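Side-chain contacts in P protein (Mumps virus, PDB 3BBZ), which is the viral phosphoprotein, a polymerase component whose nucleocapsid-binding domain, the fragment crystallised here, probably tethers the polymerase to its nucleocapsid template: residues V5-M10 and N38-D43; M10-V15 and Q19-F24. The protein carries 1 engineered substitution. All blocks are in the same frame, centred on the assembly; numbering follows the deposited sequence.

Contact 1: V5-M10 and N38-D43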
ATOM      1  N   VAL A   5       9.249   2.660   1.307  1.00  5.09           N
ATOM      2  CA  VAL A   5       9.049   3.852   2.157  1.00  3.61           C
ATOM      3  C   VAL A   5       7.938   4.687   1.551  1.00  3.31           C
ATOM      4  O   VAL A   5       7.005   5.047   2.250  1.00  2.00           O
ATOM      5  CB  VAL A   5      10.331   4.688   2.307  1.00  3.15           C
ATOM      6  CG1 VAL A   5      10.115   5.955   3.179  1.00  2.41           C
ATOM      7  CG2 VAL A   5      11.463   3.775   2.864  1.00  2.00           C
ATOM      8  N   MET A   6       8.039   4.950   0.242  1.00  4.42           N
ATOM      9  CA  MET A   6       7.032   5.709  -0.502  1.00  4.43           C
ATOM     10  C   MET A   6       5.645   5.104  -0.368  1.00  3.20           C
ATOM     11  O   MET A   6       4.690   5.823  -0.068  1.00  2.98           O
ATOM     12  CB  MET A   6       7.405   5.776  -1.999  1.00  6.22           C
ATOM     13  CG  MET A   6       8.575   6.670  -2.388  1.00  8.41           C
ATOM     14  SD  MET A   6       8.621   8.248  -1.503  1.00 19.19           S
ATOM     15  CE  MET A   6       9.703   7.894  -0.095  1.00 15.52           C
ATOM     16  N   ILE A   7       5.517   3.788  -0.600  1.00  2.30           N
ATOM     17  CA  ILE A   7       4.193   3.105  -0.504  1.00  2.00           C
ATOM     18  C   ILE A   7       3.717   3.027   0.942  1.00  2.41           C
ATOM     19  O   ILE A   7       2.514   3.144   1.170  1.00  2.95           O
ATOM     20  CB  ILE A   7       4.145   1.720  -1.224  1.00  2.00           C
ATOM     21  CG1 ILE A   7       4.590   1.858  -2.703  1.00  2.00           C
ATOM     22  CG2 ILE A   7       2.734   1.052  -1.140  1.00  2.00           C
ATOM     23  CD1 ILE A   7       5.071   0.500  -3.333  1.00  2.50           C
ATOM     24  N   THR A   8       4.616   2.892   1.929  1.00  2.00           N
ATOM     25  CA  THR A   8       4.165   2.981   3.324  1.00  3.51           C
ATOM     26  C   THR A   8       3.554   4.360   3.610  1.00  4.52           C
ATOM     27  O   THR A   8       2.544   4.432   4.260  1.00  4.19           O
ATOM     28  CB  THR A   8       5.232   2.650   4.362  1.00  3.06           C
ATOM     29  OG1 THR A   8       5.778   1.375   4.058  1.00  6.09           O
ATOM     30  CG2 THR A   8       4.649   2.612   5.789  1.00  3.14           C
ATOM     31  N   LYS A   9       4.157   5.431   3.072  1.00  4.97           N
ATOM     32  CA  LYS A   9       3.608   6.778   3.238  1.00  5.06           C
ATOM     33  C   LYS A   9       2.325   6.953   2.481  1.00  5.65           C
ATOM     34  O   LYS A   9       1.419   7.652   2.971  1.00  5.44           O
ATOM     35  CB  LYS A   9       4.636   7.831   2.807  1.00  5.56           C
ATOM     36  CG  LYS A   9       5.922   7.781   3.681  1.00  3.66           C
ATOM     37  CD  LYS A   9       6.911   8.824   3.377  1.00  5.78           C
ATOM     38  CE  LYS A   9       6.389  10.245   3.772  1.00 11.31           C
ATOM     39  NZ  LYS A   9       5.904  10.333   5.188  1.00 16.56           N
ATOM     40  N   MET A  10       2.213   6.327   1.308  1.00  5.38           N
ATOM     41  CA  MET A  10       0.928   6.317   0.602  1.00  7.95           C
ATOM     42  C   MET A  10      -0.203   5.762   1.431  1.00  5.52           C
ATOM     43  O   MET A  10      -1.300   6.285   1.426  1.00  5.78           O
ATOM     44  CB  MET A  10       0.979   5.580  -0.745  1.00  7.54           C
ATOM     45  CG  MET A  10       1.720   6.342  -1.821  1.00  9.24           C
ATOM     46  SD  MET A  10       1.788   5.307  -3.281  1.00 15.49           S
ATOM     47  CE  MET A  10       3.107   6.047  -4.169  1.00 13.19           C
ATOM     48  N   ASN A  38       3.409  -2.598  -7.891  1.00  3.02           N
ATOM     49  CA  ASN A  38       2.480  -1.859  -8.754  1.00  3.08           C
ATOM     50  C   ASN A  38       1.020  -2.211  -8.445  1.00  2.84           C
ATOM     51  O   ASN A  38       0.147  -1.332  -8.410  1.00  3.63           O
ATOM     52  CB  ASN A  38       2.753  -2.140 -10.234  1.00  2.15           C
ATOM     53  CG  ASN A  38       4.006  -1.406 -10.754  1.00  5.05           C
ATOM     54  OD1 ASN A  38       4.540  -0.538 -10.090  1.00  8.58           O
ATOM     55  ND2 ASN A  38       4.464  -1.770 -11.936  1.00  4.01           N
ATOM     56  N   ASP A  39       0.780  -3.496  -8.197  1.00  3.72           N
ATOM     57  CA  ASP A  39      -0.550  -4.001  -7.856  1.00  4.48           C
ATOM     58  C   ASP A  39      -1.031  -3.457  -6.496  1.00  4.33           C
ATOM     59  O   ASP A  39      -2.184  -3.060  -6.354  1.00  4.87           O
ATOM     60  CB  ASP A  39      -0.541  -5.510  -7.829  1.00  5.96           C
ATOM     61  CG  ASP A  39      -0.437  -6.148  -9.218  1.00  9.26           C
ATOM     62  OD1 ASP A  39      -0.315  -5.437 -10.263  1.00 12.10           O
ATOM     63  OD2 ASP A  39      -0.454  -7.401  -9.215  1.00 14.60           O
ATOM     64  N   ILE A  40      -0.134  -3.383  -5.521  1.00  3.65           N
ATOM     65  CA  ILE A  40      -0.460  -2.744  -4.243  1.00  3.67           C
ATOM     66  C   ILE A  40      -0.759  -1.250  -4.410  1.00  3.29           C
ATOM     67  O   ILE A  40      -1.782  -0.773  -3.954  1.00  3.39           O
ATOM     68  CB  ILE A  40       0.667  -2.977  -3.200  1.00  3.05           C
ATOM     69  CG1 ILE A  40       0.791  -4.463  -2.927  1.00  4.11           C
ATOM     70  CG2 ILE A  40       0.321  -2.279  -1.861  1.00  2.00           C
ATOM     71  CD1 ILE A  40       2.093  -4.879  -2.142  1.00  4.78           C
ATOM     72  N   LYS A  41       0.115  -0.536  -5.117  1.00  3.35           N
ATOM     73  CA  LYS A  41      -0.121   0.861  -5.511  1.00  2.80           C
ATOM     74  C   LYS A  41      -1.430   1.074  -6.252  1.00  3.69           C
ATOM     75  O   LYS A  41      -2.202   2.000  -5.917  1.00  3.02           O
ATOM     76  CB  LYS A  41       1.068   1.393  -6.325  1.00  3.62           C
ATOM     77  CG  LYS A  41       2.301   1.622  -5.412  1.00  2.44           C
ATOM     78  CD  LYS A  41       3.408   2.389  -6.115  1.00  7.56           C
ATOM     79  CE  LYS A  41       3.960   1.583  -7.247  1.00  8.10           C
ATOM     80  NZ  LYS A  41       5.161   2.331  -7.768  1.00 11.03           N
ATOM     81  N   ARG A  42      -1.710   0.188  -7.212  1.00  3.64           N
ATOM     82  CA  ARG A  42      -2.987   0.236  -7.932  1.00  4.40           C
ATOM     83  C   ARG A  42      -4.161   0.176  -6.926  1.00  4.37           C
ATOM     84  O   ARG A  42      -5.085   0.992  -6.998  1.00  3.59           O
ATOM     85  CB  ARG A  42      -3.067  -0.936  -8.910  1.00  3.81           C
ATOM     86  CG  ARG A  42      -4.386  -1.117  -9.593  1.00  4.76           C
ATOM     87  CD  ARG A  42      -4.484  -2.589 -10.103  1.00  8.43           C
ATOM     88  NE  ARG A  42      -4.562  -3.541  -8.995  1.00  6.10           N
ATOM     89  CZ  ARG A  42      -4.280  -4.845  -9.095  1.00  5.39           C
ATOM     90  NH1 ARG A  42      -3.868  -5.371 -10.231  1.00  2.00           N
ATOM     91  NH2 ARG A  42      -4.403  -5.619  -8.026  1.00  3.48           N
ATOM     92  N   ASP A  43      -4.128  -0.778  -5.989  1.00  4.62           N
ATOM     93  CA  ASP A  43      -5.255  -0.890  -5.034  1.00  4.72           C
ATOM     94  C   ASP A  43      -5.341   0.238  -4.006  1.00  3.83           C
ATOM     95  O   ASP A  43      -6.442   0.554  -3.603  1.00  5.14           O
ATOM     96  CB  ASP A  43      -5.302  -2.261  -4.376  1.00  5.54           C
ATOM     97  CG  ASP A  43      -5.555  -3.364  -5.394  1.00  8.14           C
ATOM     98  OD1 ASP A  43      -6.203  -3.074  -6.460  1.00  6.08           O
ATOM     99  OD2 ASP A  43      -5.076  -4.490  -5.151  1.00 12.28           O
TER
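I7 and K41 mark where helix 3-14 and helix 34-47 run side by side in the same direction, the first and third members of a small three-helix bundle, the form captured in the crystal of a domain described as a molten globule. Over 5-10 and 38-43 the axes pass 10.8 Å apart with their N-to-C directions only 20° from parallel, and the CA atoms of I7 and K41 come within 7.0 Å. Between two parallel neighbours the chain has to return, which it does through helix 18-29.

The meeting is entirely between carbons. I7 points toward the other helix, its CG1 branch beside its own backbone N (chi1 -54°), and this branch lies across the aliphatic part of K41 at about a right angle. CG1 of I7 sits 3.6 Å from CG of K41, and I7 CD1 touches two methylenes, CG and CD. The other branch, CG2, turns inward to the methyl CG2 of I40 at 4.2 Å; there too the side chains are roughly perpendicular. I7 reaches L28, L37 and I44 as well, so this buried side chain touches both other helices.

K41 covers I7 with its methylenes; beyond CD a bend at chi3 (-65°) turns the amino end away from it, NZ lying toward the N-terminal end of the pair. Segment 38-43 has its salt bridges on another flank, where R42 takes the carboxylate of D43 side-on, NE to OD1 at 3.1 Å and NH2 to OD2 at 3.2 Å. R27 also forms a salt bridge to D43, tying it to helix 18-29. At the margin, the extended chain of M10 reaches across toward the other helix, meeting the lysine at a slant, until its CE lies 4.2 Å from CD of K41.

Contact 2: M10-V15 and Q19-F24. Engineered in segment 10-15: S14 (natural residue Cys).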
ATOM      1  N   MET A  10       2.213   6.327   1.308  1.00  5.38           N
ATOM      2  CA  MET A  10       0.928   6.317   0.602  1.00  7.95           C
ATOM      3  C   MET A  10      -0.203   5.762   1.431  1.00  5.52           C
ATOM      4  O   MET A  10      -1.300   6.285   1.426  1.00  5.78           O
ATOM      5  CB  MET A  10       0.979   5.580  -0.745  1.00  7.54           C
ATOM      6  CG  MET A  10       1.720   6.342  -1.821  1.00  9.24           C
ATOM      7  SD  MET A  10       1.788   5.307  -3.281  1.00 15.49           S
ATOM      8  CE  MET A  10       3.107   6.047  -4.169  1.00 13.19           C
ATOM      9  N   ILE A  11       0.067   4.690   2.137  1.00  5.94           N
ATOM     10  CA  ILE A  11      -0.954   4.016   2.906  1.00  5.51           C
ATOM     11  C   ILE A  11      -1.381   4.922   4.054  1.00  7.21           C
ATOM     12  O   ILE A  11      -2.571   5.166   4.259  1.00  8.46           O
ATOM     13  CB  ILE A  11      -0.432   2.654   3.468  1.00  4.78           C
ATOM     14  CG1 ILE A  11      -0.139   1.699   2.326  1.00  2.70           C
ATOM     15  CG2 ILE A  11      -1.519   2.031   4.401  1.00  3.28           C
ATOM     16  CD1 ILE A  11       0.811   0.541   2.681  1.00  5.14           C
ATOM     17  N   THR A  12      -0.398   5.410   4.814  1.00  9.32           N
ATOM     18  CA  THR A  12      -0.628   6.365   5.914  1.00 10.52           C
ATOM     19  C   THR A  12      -1.495   7.569   5.470  1.00 11.48           C
ATOM     20  O   THR A  12      -2.459   7.945   6.163  1.00 11.72           O
ATOM     21  CB  THR A  12       0.735   6.759   6.570  1.00 11.06           C
ATOM     22  OG1 THR A  12       1.294   5.609   7.240  1.00 13.52           O
ATOM     23  CG2 THR A  12       0.603   7.879   7.605  1.00 11.04           C
ATOM     24  N   ASP A  13      -1.213   8.110   4.281  1.00 12.24           N
ATOM     25  CA  ASP A  13      -1.872   9.321   3.803  1.00 14.16           C
ATOM     26  C   ASP A  13      -3.272   9.090   3.264  1.00 16.05           C
ATOM     27  O   ASP A  13      -4.118   9.983   3.348  1.00 15.72           O
ATOM     28  CB  ASP A  13      -1.052   9.977   2.687  1.00 13.91           C
ATOM     29  CG  ASP A  13       0.138  10.735   3.211  1.00 16.79           C
ATOM     30  OD1 ASP A  13       0.141  11.055   4.419  1.00 19.00           O
ATOM     31  OD2 ASP A  13       1.067  11.035   2.405  1.00 20.30           O
ATOM     32  N   SER A  14      -3.493   7.910   2.688  1.00 16.76           N
ATOM     33  CA  SER A  14      -4.629   7.677   1.858  1.00 20.23           C
ATOM     34  C   SER A  14      -5.657   6.843   2.614  1.00 21.02           C
ATOM     35  O   SER A  14      -6.844   7.134   2.585  1.00 21.11           O
ATOM     36  CB  SER A  14      -4.207   6.983   0.543  1.00 20.78           C
ATOM     37  OG  SER A  14      -3.140   7.681  -0.172  1.00 24.12           O
ATOM     38  N   VAL A  15      -5.174   5.800   3.275  1.00 22.58           N
ATOM     39  CA  VAL A  15      -6.022   4.843   4.005  1.00 23.49           C
ATOM     40  C   VAL A  15      -6.236   5.302   5.458  1.00 23.88           C
ATOM     41  O   VAL A  15      -5.304   5.285   6.293  1.00 24.35           O
ATOM     42  CB  VAL A  15      -5.429   3.394   3.923  1.00 22.97           C
ATOM     43  CG1 VAL A  15      -6.412   2.369   4.457  1.00 23.47           C
ATOM     44  CG2 VAL A  15      -5.028   3.065   2.462  1.00 22.84           C
ATOM     45  N   GLN A  19      -8.062  -0.961   9.919  1.00  9.12           N
ATOM     46  CA  GLN A  19      -7.959  -2.352   9.513  1.00  8.62           C
ATOM     47  C   GLN A  19      -7.464  -2.464   8.063  1.00  6.95           C
ATOM     48  O   GLN A  19      -6.634  -3.322   7.745  1.00  5.82           O
ATOM     49  CB  GLN A  19      -9.286  -3.117   9.742  1.00  8.81           C
ATOM     50  CG  GLN A  19      -9.546  -3.539  11.198  1.00 10.86           C
ATOM     51  CD  GLN A  19     -10.821  -4.400  11.366  1.00 11.72           C
ATOM     52  OE1 GLN A  19     -11.796  -4.242  10.648  1.00 12.51           O
ATOM     53  NE2 GLN A  19     -10.796  -5.311  12.319  1.00 19.48           N
ATOM     54  N   MET A  20      -7.934  -1.574   7.184  1.00  6.44           N
ATOM     55  CA  MET A  20      -7.438  -1.567   5.789  1.00  6.38           C
ATOM     56  C   MET A  20      -5.958  -1.211   5.754  1.00  5.30           C
ATOM     57  O   MET A  20      -5.179  -1.759   4.954  1.00  5.40           O
ATOM     58  CB  MET A  20      -8.237  -0.610   4.924  1.00  5.87           C
ATOM     59  CG  MET A  20      -9.589  -1.117   4.511  1.00  6.93           C
ATOM     60  SD  MET A  20     -10.437   0.146   3.571  1.00  9.98           S
ATOM     61  CE  MET A  20      -9.337   0.302   2.189  1.00  2.00           C
ATOM     62  N   LYS A  21      -5.560  -0.352   6.684  1.00  5.58           N
ATOM     63  CA  LYS A  21      -4.191   0.155   6.773  1.00  6.30           C
ATOM     64  C   LYS A  21      -3.275  -0.971   7.164  1.00  5.55           C
ATOM     65  O   LYS A  21      -2.240  -1.134   6.535  1.00  5.50           O
ATOM     66  CB  LYS A  21      -4.122   1.319   7.781  1.00  6.66           C
ATOM     67  CG  LYS A  21      -2.769   2.035   7.956  0.50  6.12           C
ATOM     68  CD  LYS A  21      -2.988   3.389   8.670  0.50  6.04           C
ATOM     69  CE  LYS A  21      -1.791   3.812   9.491  0.50  8.90           C
ATOM     70  NZ  LYS A  21      -2.127   4.901  10.481  0.50  9.82           N
ATOM     71  N   GLN A  22      -3.669  -1.761   8.180  1.00  6.83           N
ATOM     72  CA  GLN A  22      -2.879  -2.941   8.668  1.00  7.17           C
ATOM     73  C   GLN A  22      -2.752  -4.003   7.600  1.00  5.38           C
ATOM     74  O   GLN A  22      -1.704  -4.622   7.513  1.00  3.91           O
ATOM     75  CB  GLN A  22      -3.485  -3.649   9.907  1.00  7.11           C
ATOM     76  CG  GLN A  22      -3.850  -2.750  11.147  1.00 11.60           C
ATOM     77  CD  GLN A  22      -5.018  -3.339  12.017  1.00 12.86           C
ATOM     78  OE1 GLN A  22      -5.404  -4.536  11.881  1.00 20.65           O
ATOM     79  NE2 GLN A  22      -5.619  -2.484  12.870  1.00 17.56           N
ATOM     80  N   ALA A  23      -3.828  -4.232   6.821  1.00  3.75           N
ATOM     81  CA  ALA A  23      -3.818  -5.237   5.733  1.00  3.31           C
ATOM     82  C   ALA A  23      -2.899  -4.848   4.593  1.00  2.94           C
ATOM     83  O   ALA A  23      -2.137  -5.690   4.116  1.00  2.01           O
ATOM     84  CB  ALA A  23      -5.249  -5.517   5.201  1.00  3.18           C
ATOM     85  N   PHE A  24      -2.929  -3.560   4.194  1.00  2.93           N
ATOM     86  CA  PHE A  24      -2.032  -3.046   3.143  1.00  2.96           C
ATOM     87  C   PHE A  24      -0.562  -3.137   3.567  1.00  3.56           C
ATOM     88  O   PHE A  24       0.325  -3.497   2.764  1.00  3.36           O
ATOM     89  CB  PHE A  24      -2.369  -1.591   2.804  1.00  3.01           C
ATOM     90  CG  PHE A  24      -3.321  -1.428   1.651  1.00  2.00           C
ATOM     91  CD1 PHE A  24      -4.444  -0.594   1.762  1.00  4.05           C
ATOM     92  CD2 PHE A  24      -3.113  -2.081   0.462  1.00  3.73           C
ATOM     93  CE1 PHE A  24      -5.349  -0.421   0.665  1.00  2.00           C
ATOM     94  CE2 PHE A  24      -4.018  -1.939  -0.627  1.00  2.98           C
ATOM     95  CZ  PHE A  24      -5.119  -1.093  -0.518  1.00  2.00           C
TER
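V15, with CG1 swung opposite its backbone N (chi1 -170°), sends that methyl against the 19-24 part of helix 18-29 and leaves CG2 beside F24. K21 likewise has CG opposite its own N (chi1 -177°), and its extended chain runs back over the end of helix 3-14. These two residues also bring the backbones nearest, their CA atoms 5.7 Å apart, just beside the short connection of an antiparallel helical hairpin whose axes lie at 169°.

V15 is the first residue to leave the helical path. Its CG1 packs 3.5 Å from CB of M20, the two side chains about perpendicular, and also lies 3.6 Å from the backbone N of K21. CG2 approaches the F24 ring obliquely, 3.8 Å from CD1. One turn earlier, I11 divides its branches between two partners: CG2 touches CG of K21 at 3.8 Å, and CD1 rests on CB of F24 at the same distance. I44 of helix 34-47 meets both I11 and F24, so the third helix covers this pair.

On the first helix, the engineered S14 turns its OG back to O of M10 (2.8 Å). Across the hairpin, however, cohesion comes from apolar contact, with K21 lending its methylenes; this implies close fit and burial of hydrocarbon rather than directional polar bonds.

How the contacts relate
From the N terminus, helix 3-14 supplies a partner to both contacts, its earlier turns to contact 1 and its end to contact 2, with M10 common to the two segments. Contact 2 closes first, a short loop through the turn before helix 18-29. The chain then runs along that helix and into helix 34-47, where contact 1 closes the long loop that encloses the shorter one. One ties helix 3-14 to its antiparallel neighbour, the other to its parallel one, so helix 3-14 is held against both other helices of the bundle. They meet around the F24 ring: CZ packs 3.7 Å from O of D43, and CD2 lies 4.2 Å from CG2 of I40.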